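Nicotinate phosphoribosyltransferase (Saccharomyces cerevisiae, PDB 1VLP) catalyses the ATP-dependent transfer of phosphoribose from phosphoribosyl diphosphate to nicotinate, giving nicotinate ribonucleotide, the first step of NAD synthesis from nicotinic acid. Local coordinates at residues E255-A260 / K418-E423; D283-D288 / E422-T427; N167-A172 / I203-M208. One frame throughout, in Å; residues are numbered along the deposited sequence. Where two conformers were deposited one is given.

Contacts 1 and 2 share Glu422 and Glu423 at the end of helix 414-423, contact 2 alone continuing beyond it; their centres are 8 Å apart, whereas contact 3 lies across the chain's centre, about 44 and 41 Å from them between centres. Contact 1 is partly buried: a methyl-on-ring contact sits beside a salt-bridge network at the surface. Contact 2 is more buried and turns on one tyrosine hydroxyl bound to a backbone carbonyl. The ring of Tyr257 in contact 1 meets that of Phe285 in contact 2 edge-to-face, joining the two into one cluster. Contact 3, also buried, packs two helices through glycine, alanine and aliphatic groups, without a hydrogen bond between its segments.

Contact 1: residues E255-A260 / K418-E423; sequences EDYLHA and KRVKEE
The loop joining helix 244-254 to helix 260-272 packs here against the last turns of helix 414-423, with Tyr257 lying over Val420. The methyl CG2 of Val420 stands 3.5 Å from the centroid of the Tyr257 ring and only 4° off its normal, a CH-pi contact centred on the face. In Val420, CG1 is anti to the backbone N (chi1 171°), which leaves CG2 to meet the ring centre while CG1 reaches its rim, 3.7 Å from Tyr257 CD2. The patch lies within the TIM-barrel-type region of the NAPRTase family: Ile401 packs on both Tyr257 and Val420, Tyr257 also rests on Ala251 and Ser252 of the preceding helix, and its ring meets Phe285 edge-to-face. Toward solvent the chemistry becomes ionic. Arg419, bent at chi3, makes a salt bridge from NH1 to Glu423 OE2 at 2.6 Å, one turn along the helix. Its other terminal nitrogen, NH2, makes a longer one of 3.4 Å to Glu255 OE2; carboxylate and guanidinium planes stand 56° apart, unlike a flat two-pronged pairing. A second Arg419 conformer was deposited, so this network may not be constant. Near the helix end, Leu258 CD1 lies 3.8 Å from Glu423 O.

Contact 2: residues D283-D288 / E422-T427; sequences DTFGTD and EELGYT
Tyr426 reaches across to the turn at Phe285 and Gly286, and its hydroxyl makes the tight centre of the contact. Tyr426 OH donates to Phe285 O at 2.7 Å, approaching in the carbonyl plane on a lone pair with a C=O...donor angle of 132°. The same hydroxyl accepts from the backbone N of Asp289, so one bond in each direction fixes its position. Gly286, with positive phi (89°) and no side chain, has its CA 4.1 Å from Tyr426 CZ. Beside this polar grip, Leu424 CD1 packs 3.7 Å from Phe285 CB; with CG anti to the carbonyl carbon (chi1 -60°), Leu424 directs this methyl toward the turn. The Phe285 side chain continues to Ala251 and Ile403.

The outer side is looser, formed by the exposed Asp288 and the partly exposed Tyr426. Asp288 CB comes to the edge of the Tyr426 ring, 4.0 Å from CE1, while its carboxylate turns to a salt bridge with Lys318. Asp283 to Gly286 is a type I beta turn, closed by Gly286 N to Asp283 O at 2.9 Å, with Gly286 at the N-cap of helix 287-291. It faces the end of helix 414-423, where the positive phi of Gly425 and two bonds back into the last turn, one of them Gly425 N to Glu422 O at 3.0 Å, make a Schellman motif.

Contact 3: residues N167-A172 / I203-M208; sequences NQLEQA and IMQGIM
Leu169, with CG anti to its own N (chi1 -174°) and chi2 also extended, sends its branched end across the neighbouring helix between Gln205 and Gly206. Its CD1 meets Gln205 OE1 at 3.6 Å and the CB of that residue at 3.8 Å, while CD2 lies 3.8 Å from Gly206 CA. The Leu169 and Gln205 side chains cross at about a right angle, and the Gln205 amide nitrogen is held within its own helix by Asp201. Ile203 takes a rarer setting for a helix, CG1 between N and the carbonyl carbon (chi1 74°), leaving CB and CG2 turned to Ala172 and Gln168. Ala172 CB accordingly touches Ile203 CB at 3.6 Å.

Helix 168-181 precedes strand 186-188, and helix 197-213 connects that strand to its parallel neighbour 222-225 at the sheet edge. The two segments cross at -43° with axes 7.1 Å apart, a close approach permitted by small residues. Gly206 is the nearest point, its CA 4.5 Å from Leu169 CA; here the backbone itself packs, as Gly206 CA makes a CA-H...O contact of 3.4 Å with Leu169 O. On the flank, Gln168 lies alongside Ile203, with OE1 near CG2; its NE2 is bonded to Asp372 O, which also receives Gln171 NE2. Beyond Ile203 lie Phe369 and Thr370 of helix 367-370, and its side chain is about 9 Å from that of Phe189, which probably binds nicotinate, as in related enzymes.

Contact 1: residues E255-A260 / K418-E423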
loop_
_atom_site.group_PDB
_atom_site.type_symbol
_atom_site.label_atom_id
_atom_site.label_comp_id
_atom_site.label_asym_id
_atom_site.label_seq_id
_atom_site.Cartn_x
_atom_site.Cartn_y
_atom_site.Cartn_z
ATOM N N GLU A 255 -22.486 -4.730 -7.516
ATOM C CA GLU A 255 -22.710 -3.371 -7.992
ATOM C C GLU A 255 -23.700 -2.569 -7.116
ATOM O O GLU A 255 -24.367 -1.652 -7.584
ATOM C CB GLU A 255 -23.047 -3.372 -9.493
ATOM C CG GLU A 255 -21.855 -3.870 -10.335
ATOM C CD GLU A 255 -21.999 -3.536 -11.799
ATOM O OE1 GLU A 255 -23.051 -3.864 -12.397
ATOM O OE2 GLU A 255 -21.060 -2.940 -12.358
ATOM N N ASP A 256 -23.760 -2.912 -5.825
ATOM C CA ASP A 256 -24.446 -2.078 -4.867
ATOM C C ASP A 256 -23.439 -1.043 -4.332
ATOM O O ASP A 256 -22.795 -1.253 -3.276
ATOM C CB ASP A 256 -25.012 -2.903 -3.699
ATOM C CG ASP A 256 -25.992 -2.093 -2.842
ATOM O OD1 ASP A 256 -26.025 -0.834 -2.947
ATOM O OD2 ASP A 256 -26.765 -2.720 -2.093
ATOM N N TYR A 257 -23.316 0.079 -5.052
ATOM C CA TYR A 257 -22.408 1.120 -4.627
ATOM C C TYR A 257 -23.053 1.937 -3.538
ATOM O O TYR A 257 -22.352 2.428 -2.666
ATOM C CB TYR A 257 -21.978 2.018 -5.787
ATOM C CG TYR A 257 -20.987 1.328 -6.692
ATOM C CD1 TYR A 257 -21.418 0.396 -7.646
ATOM C CD2 TYR A 257 -19.616 1.574 -6.576
ATOM C CE1 TYR A 257 -20.497 -0.232 -8.473
ATOM C CE2 TYR A 257 -18.707 0.954 -7.376
ATOM C CZ TYR A 257 -19.149 0.057 -8.334
ATOM O OH TYR A 257 -18.222 -0.574 -9.118
ATOM N N LEU A 258 -24.376 2.063 -3.602
ATOM C CA LEU A 258 -25.139 2.870 -2.617
ATOM C C LEU A 258 -24.853 2.396 -1.176
ATOM O O LEU A 258 -24.793 3.206 -0.270
ATOM C CB LEU A 258 -26.638 2.810 -2.914
ATOM C CG LEU A 258 -27.547 3.772 -2.135
ATOM C CD1 LEU A 258 -27.193 5.224 -2.449
ATOM C CD2 LEU A 258 -29.009 3.500 -2.453
ATOM N N HIS A 259 -24.687 1.093 -0.974
ATOM C CA HIS A 259 -24.444 0.574 0.367
ATOM C C HIS A 259 -23.053 0.018 0.603
ATOM O O HIS A 259 -22.815 -0.587 1.634
ATOM C CB HIS A 259 -25.483 -0.489 0.704
ATOM C CG HIS A 259 -26.889 -0.023 0.513
ATOM N ND1 HIS A 259 -27.717 -0.538 -0.460
ATOM C CD2 HIS A 259 -27.610 0.922 1.162
ATOM C CE1 HIS A 259 -28.898 0.056 -0.386
ATOM N NE2 HIS A 259 -28.857 0.948 0.587
ATOM N N ALA A 260 -22.133 0.227 -0.340
ATOM C CA ALA A 260 -20.811 -0.415 -0.302
ATOM C C ALA A 260 -19.936 0.061 0.877
ATOM O O ALA A 260 -19.297 -0.762 1.519
ATOM C CB ALA A 260 -20.086 -0.180 -1.593
ATOM N N LYS A 418 -19.210 7.231 -14.269
ATOM C CA LYS A 418 -20.368 8.087 -14.459
ATOM C C LYS A 418 -21.653 7.618 -13.763
ATOM O O LYS A 418 -22.318 8.447 -13.110
ATOM C CB LYS A 418 -20.649 8.244 -15.955
ATOM C CG LYS A 418 -21.895 9.045 -16.251
ATOM C CD LYS A 418 -21.965 9.433 -17.697
ATOM C CE LYS A 418 -23.395 9.761 -18.063
ATOM N NZ LYS A 418 -23.427 10.500 -19.336
ATOM N N ARG A 419 -22.021 6.359 -13.954
ATOM C CA ARG A 419 -23.207 5.741 -13.364
ATOM C C ARG A 419 -23.161 5.824 -11.827
ATOM O O ARG A 419 -24.165 6.099 -11.190
ATOM C CB ARG A 419 -23.260 4.235 -13.649
ATOM C CG ARG A 419 -23.654 3.735 -15.034
ATOM C CD ARG A 419 -23.985 2.207 -15.042
ATOM N NE ARG A 419 -23.121 1.330 -14.204
ATOM C CZ ARG A 419 -23.375 0.963 -12.944
ATOM N NH1 ARG A 419 -24.446 1.410 -12.313
ATOM N NH2 ARG A 419 -22.550 0.149 -12.295
ATOM N N VAL A 420 -21.989 5.543 -11.256
ATOM C CA VAL A 420 -21.774 5.533 -9.797
ATOM C C VAL A 420 -21.862 6.949 -9.222
ATOM O O VAL A 420 -22.536 7.165 -8.214
ATOM C CB VAL A 420 -20.422 4.844 -9.379
ATOM C CG1 VAL A 420 -20.116 5.032 -7.889
ATOM C CG2 VAL A 420 -20.452 3.374 -9.678
ATOM N N LYS A 421 -21.227 7.921 -9.867
ATOM C CA LYS A 421 -21.343 9.317 -9.419
ATOM C C LYS A 421 -22.805 9.775 -9.334
ATOM O O LYS A 421 -23.194 10.516 -8.408
ATOM C CB LYS A 421 -20.563 10.239 -10.330
ATOM C CG LYS A 421 -19.093 10.224 -10.093
ATOM C CD LYS A 421 -18.408 10.905 -11.252
ATOM C CE LYS A 421 -16.998 11.244 -11.001
ATOM N NZ LYS A 421 -16.465 11.876 -12.256
ATOM N N GLU A 422 -23.618 9.281 -10.265
ATOM C CA GLU A 422 -25.051 9.570 -10.292
ATOM C C GLU A 422 -25.757 8.886 -9.130
ATOM O O GLU A 422 -26.449 9.562 -8.360
ATOM C CB GLU A 422 -25.640 9.128 -11.629
ATOM C CG GLU A 422 -25.126 9.970 -12.800
ATOM C CD GLU A 422 -25.550 9.472 -14.194
ATOM O OE1 GLU A 422 -26.219 8.403 -14.309
ATOM O OE2 GLU A 422 -25.189 10.169 -15.183
ATOM N N GLU A 423 -25.523 7.572 -8.973
ATOM C CA GLU A 423 -26.127 6.767 -7.892
ATOM C C GLU A 423 -25.783 7.307 -6.504
ATOM O O GLU A 423 -26.630 7.273 -5.602
ATOM C CB GLU A 423 -25.771 5.290 -8.025
ATOM C CG GLU A 423 -26.390 4.579 -9.249
ATOM C CD GLU A 423 -25.763 3.225 -9.569
ATOM O OE1 GLU A 423 -24.977 2.689 -8.730
ATOM O OE2 GLU A 423 -26.054 2.689 -10.674
#

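Contact 2: residues D283-D288 / E422-T427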
loop_
_atom_site.group_PDB
_atom_site.type_symbol
_atom_site.label_atom_id
_atom_site.label_comp_id
_atom_site.label_asym_id
_atom_site.label_seq_id
_atom_site.Cartn_x
_atom_site.Cartn_y
_atom_site.Cartn_z
ATOM N N ASP A 283 -12.097 7.907 0.936
ATOM C CA ASP A 283 -12.165 8.594 -0.371
ATOM C C ASP A 283 -12.477 7.710 -1.593
ATOM O O ASP A 283 -12.656 8.222 -2.699
ATOM C CB ASP A 283 -10.875 9.353 -0.659
ATOM C CG ASP A 283 -9.656 8.432 -0.825
ATOM O OD1 ASP A 283 -9.439 7.574 0.057
ATOM O OD2 ASP A 283 -8.895 8.586 -1.812
ATOM N N THR A 284 -12.611 6.412 -1.370
ATOM C CA THR A 284 -12.733 5.458 -2.498
ATOM C C THR A 284 -13.866 5.864 -3.464
ATOM O O THR A 284 -13.676 5.876 -4.716
ATOM C CB THR A 284 -12.942 4.057 -1.989
ATOM O OG1 THR A 284 -11.946 3.774 -0.993
ATOM C CG2 THR A 284 -12.846 3.023 -3.171
ATOM N N PHE A 285 -15.036 6.142 -2.904
ATOM C CA PHE A 285 -16.203 6.633 -3.659
ATOM C C PHE A 285 -16.543 8.066 -3.231
ATOM O O PHE A 285 -17.682 8.466 -3.289
ATOM C CB PHE A 285 -17.414 5.715 -3.501
ATOM C CG PHE A 285 -17.146 4.330 -3.978
ATOM C CD1 PHE A 285 -16.437 4.137 -5.170
ATOM C CD2 PHE A 285 -17.511 3.234 -3.227
ATOM C CE1 PHE A 285 -16.094 2.856 -5.595
ATOM C CE2 PHE A 285 -17.201 1.955 -3.654
ATOM C CZ PHE A 285 -16.481 1.774 -4.831
ATOM N N GLY A 286 -15.516 8.768 -2.789
ATOM C CA GLY A 286 -15.600 10.150 -2.343
ATOM C C GLY A 286 -15.912 10.200 -0.861
ATOM O O GLY A 286 -16.724 9.450 -0.363
ATOM N N THR A 287 -15.199 11.044 -0.148
ATOM C CA THR A 287 -15.396 11.150 1.297
ATOM C C THR A 287 -16.835 11.507 1.761
ATOM O O THR A 287 -17.310 10.974 2.768
ATOM C CB THR A 287 -14.318 12.063 1.876
ATOM O OG1 THR A 287 -13.048 11.424 1.712
ATOM C CG2 THR A 287 -14.578 12.317 3.348
ATOM N N ASP A 288 -17.549 12.330 1.005
ATOM C CA ASP A 288 -18.956 12.627 1.306
ATOM C C ASP A 288 -19.881 11.391 1.423
ATOM O O ASP A 288 -20.742 11.310 2.341
ATOM C CB ASP A 288 -19.493 13.589 0.250
ATOM C CG ASP A 288 -18.897 14.982 0.350
ATOM O OD1 ASP A 288 -18.292 15.313 1.382
ATOM O OD2 ASP A 288 -19.031 15.747 -0.631
ATOM N N GLU A 422 -23.618 9.281 -10.265
ATOM C CA GLU A 422 -25.051 9.570 -10.292
ATOM C C GLU A 422 -25.757 8.886 -9.130
ATOM O O GLU A 422 -26.449 9.562 -8.360
ATOM C CB GLU A 422 -25.640 9.128 -11.629
ATOM C CG GLU A 422 -25.126 9.970 -12.800
ATOM C CD GLU A 422 -25.550 9.472 -14.194
ATOM O OE1 GLU A 422 -26.219 8.403 -14.309
ATOM O OE2 GLU A 422 -25.189 10.169 -15.183
ATOM N N GLU A 423 -25.523 7.572 -8.973
ATOM C CA GLU A 423 -26.127 6.767 -7.892
ATOM C C GLU A 423 -25.783 7.307 -6.504
ATOM O O GLU A 423 -26.630 7.273 -5.602
ATOM C CB GLU A 423 -25.771 5.290 -8.025
ATOM C CG GLU A 423 -26.390 4.579 -9.249
ATOM C CD GLU A 423 -25.763 3.225 -9.569
ATOM O OE1 GLU A 423 -24.977 2.689 -8.730
ATOM O OE2 GLU A 423 -26.054 2.689 -10.674
ATOM N N LEU A 424 -24.578 7.844 -6.345
ATOM C CA LEU A 424 -24.118 8.401 -5.056
ATOM C C LEU A 424 -24.418 9.886 -4.887
ATOM O O LEU A 424 -24.042 10.498 -3.876
ATOM C CB LEU A 424 -22.607 8.149 -4.870
ATOM C CG LEU A 424 -22.306 6.646 -4.882
ATOM C CD1 LEU A 424 -20.874 6.373 -4.537
ATOM C CD2 LEU A 424 -23.286 5.850 -3.986
ATOM N N GLY A 425 -25.128 10.451 -5.858
ATOM C CA GLY A 425 -25.540 11.845 -5.765
ATOM C C GLY A 425 -24.501 12.917 -5.991
ATOM O O GLY A 425 -24.748 14.083 -5.693
ATOM N N TYR A 426 -23.338 12.588 -6.541
ATOM C CA TYR A 426 -22.395 13.668 -6.911
ATOM C C TYR A 426 -22.850 14.402 -8.172
ATOM O O TYR A 426 -22.469 15.551 -8.406
ATOM C CB TYR A 426 -20.994 13.140 -7.141
ATOM C CG TYR A 426 -20.420 12.501 -5.936
ATOM C CD1 TYR A 426 -20.195 13.245 -4.793
ATOM C CD2 TYR A 426 -20.105 11.148 -5.924
ATOM C CE1 TYR A 426 -19.661 12.653 -3.641
ATOM C CE2 TYR A 426 -19.586 10.535 -4.772
ATOM C CZ TYR A 426 -19.354 11.300 -3.633
ATOM O OH TYR A 426 -18.819 10.737 -2.498
ATOM N N THR A 427 -23.672 13.726 -8.971
ATOM C CA THR A 427 -23.999 14.168 -10.318
ATOM C C THR A 427 -25.423 13.744 -10.639
ATOM O O THR A 427 -26.160 13.327 -9.739
ATOM C CB THR A 427 -23.021 13.525 -11.339
ATOM O OG1 THR A 427 -21.677 13.868 -10.982
ATOM C CG2 THR A 427 -23.313 14.017 -12.740
#

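Contact 3: residues N167-A172 / I203-M208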
loop_
_atom_site.group_PDB
_atom_site.type_symbol
_atom_site.label_atom_id
_atom_site.label_comp_id
_atom_site.label_asym_id
_atom_site.label_seq_id
_atom_site.Cartn_x
_atom_site.Cartn_y
_atom_site.Cartn_z
ATOM N N ASN A 167 25.335 7.317 0.487
ATOM C CA ASN A 167 24.601 8.214 1.372
ATOM C C ASN A 167 23.117 7.876 1.604
ATOM O O ASN A 167 22.400 8.703 2.192
ATOM C CB ASN A 167 24.740 9.662 0.918
ATOM C CG ASN A 167 26.192 10.145 0.959
ATOM O OD1 ASN A 167 26.842 10.097 2.018
ATOM N ND2 ASN A 167 26.717 10.567 -0.194
ATOM N N GLN A 168 22.650 6.706 1.143
ATOM C CA GLN A 168 21.232 6.299 1.351
ATOM C C GLN A 168 20.916 6.171 2.845
ATOM O O GLN A 168 19.925 6.733 3.373
ATOM C CB GLN A 168 20.924 4.990 0.632
ATOM C CG GLN A 168 20.694 5.177 -0.877
ATOM C CD GLN A 168 19.509 6.088 -1.151
ATOM O OE1 GLN A 168 18.473 5.893 -0.518
ATOM N NE2 GLN A 168 19.639 7.058 -2.111
ATOM N N LEU A 169 21.797 5.523 3.577
ATOM C CA LEU A 169 21.515 5.399 5.023
ATOM C C LEU A 169 21.454 6.784 5.723
ATOM O O LEU A 169 20.509 7.074 6.463
ATOM C CB LEU A 169 22.558 4.490 5.663
ATOM C CG LEU A 169 22.409 4.099 7.141
ATOM C CD1 LEU A 169 23.361 2.914 7.300
ATOM C CD2 LEU A 169 22.774 5.241 8.075
ATOM N N GLU A 170 22.476 7.611 5.478
ATOM C CA GLU A 170 22.588 8.949 6.049
ATOM C C GLU A 170 21.415 9.876 5.679
ATOM O O GLU A 170 20.940 10.674 6.517
ATOM C CB GLU A 170 23.899 9.561 5.567
ATOM C CG GLU A 170 25.168 8.872 6.121
ATOM C CD GLU A 170 25.578 7.524 5.464
ATOM O OE1 GLU A 170 25.033 7.063 4.425
ATOM O OE2 GLU A 170 26.497 6.886 6.040
ATOM N N GLN A 171 20.954 9.762 4.429
ATOM C CA GLN A 171 19.826 10.573 3.960
ATOM C C GLN A 171 18.509 10.219 4.687
ATOM O O GLN A 171 17.721 11.098 5.088
ATOM C CB GLN A 171 19.708 10.398 2.446
ATOM C CG GLN A 171 18.538 11.069 1.852
ATOM C CD GLN A 171 18.550 10.989 0.336
ATOM O OE1 GLN A 171 19.096 11.866 -0.334
ATOM N NE2 GLN A 171 18.014 9.929 -0.195
ATOM N N ALA A 172 18.284 8.919 4.847
ATOM C CA ALA A 172 17.134 8.453 5.611
ATOM C C ALA A 172 17.213 8.879 7.078
ATOM O O ALA A 172 16.205 9.294 7.674
ATOM C CB ALA A 172 16.976 6.948 5.494
ATOM N N ILE A 203 17.615 2.243 4.172
ATOM C CA ILE A 203 16.802 3.305 4.780
ATOM C C ILE A 203 16.231 2.874 6.148
ATOM O O ILE A 203 16.157 3.679 7.061
ATOM C CB ILE A 203 15.816 3.973 3.784
ATOM C CG1 ILE A 203 14.642 3.091 3.461
ATOM C CG2 ILE A 203 16.569 4.477 2.562
ATOM C CD1 ILE A 203 13.557 3.143 4.509
HETATM N N MSE A 204 15.953 1.588 6.317
HETATM C CA MSE A 204 15.558 1.064 7.636
HETATM C C MSE A 204 16.691 1.270 8.638
HETATM O O MSE A 204 16.474 1.717 9.780
HETATM C CB MSE A 204 15.185 -0.418 7.567
HETATM C CG MSE A 204 13.812 -0.752 6.960
HETATM SE SE MSE A 204 12.314 0.170 7.849
HETATM C CE MSE A 204 12.550 -0.610 9.685
ATOM N N GLN A 205 17.903 0.922 8.220
ATOM C CA GLN A 205 19.135 1.220 9.002
ATOM C C GLN A 205 19.243 2.669 9.412
ATOM O O GLN A 205 19.534 2.956 10.600
ATOM C CB GLN A 205 20.388 0.758 8.250
ATOM C CG GLN A 205 20.504 -0.733 8.154
ATOM C CD GLN A 205 21.806 -1.134 7.449
ATOM O OE1 GLN A 205 22.853 -0.597 7.773
ATOM N NE2 GLN A 205 21.728 -2.033 6.469
ATOM N N GLY A 206 18.958 3.587 8.486
ATOM C CA GLY A 206 19.038 5.045 8.780
ATOM C C GLY A 206 18.038 5.539 9.779
ATOM O O GLY A 206 18.361 6.279 10.729
ATOM N N ILE A 207 16.829 5.049 9.616
ATOM C CA ILE A 207 15.712 5.376 10.517
ATOM C C ILE A 207 16.079 4.868 11.917
ATOM O O ILE A 207 15.999 5.623 12.897
ATOM C CB ILE A 207 14.363 4.803 10.006
ATOM C CG1 ILE A 207 13.892 5.545 8.729
ATOM C CG2 ILE A 207 13.267 4.878 11.127
ATOM C CD1 ILE A 207 12.802 4.852 7.946
HETATM N N MSE A 208 16.504 3.611 12.025
HETATM C CA MSE A 208 16.785 3.054 13.345
HETATM C C MSE A 208 17.987 3.785 13.969
HETATM O O MSE A 208 18.036 3.955 15.165
HETATM C CB MSE A 208 17.075 1.562 13.275
HETATM C CG MSE A 208 15.897 0.715 12.780
HETATM SE SE MSE A 208 14.165 1.212 13.518
HETATM C CE MSE A 208 14.523 0.717 15.445
#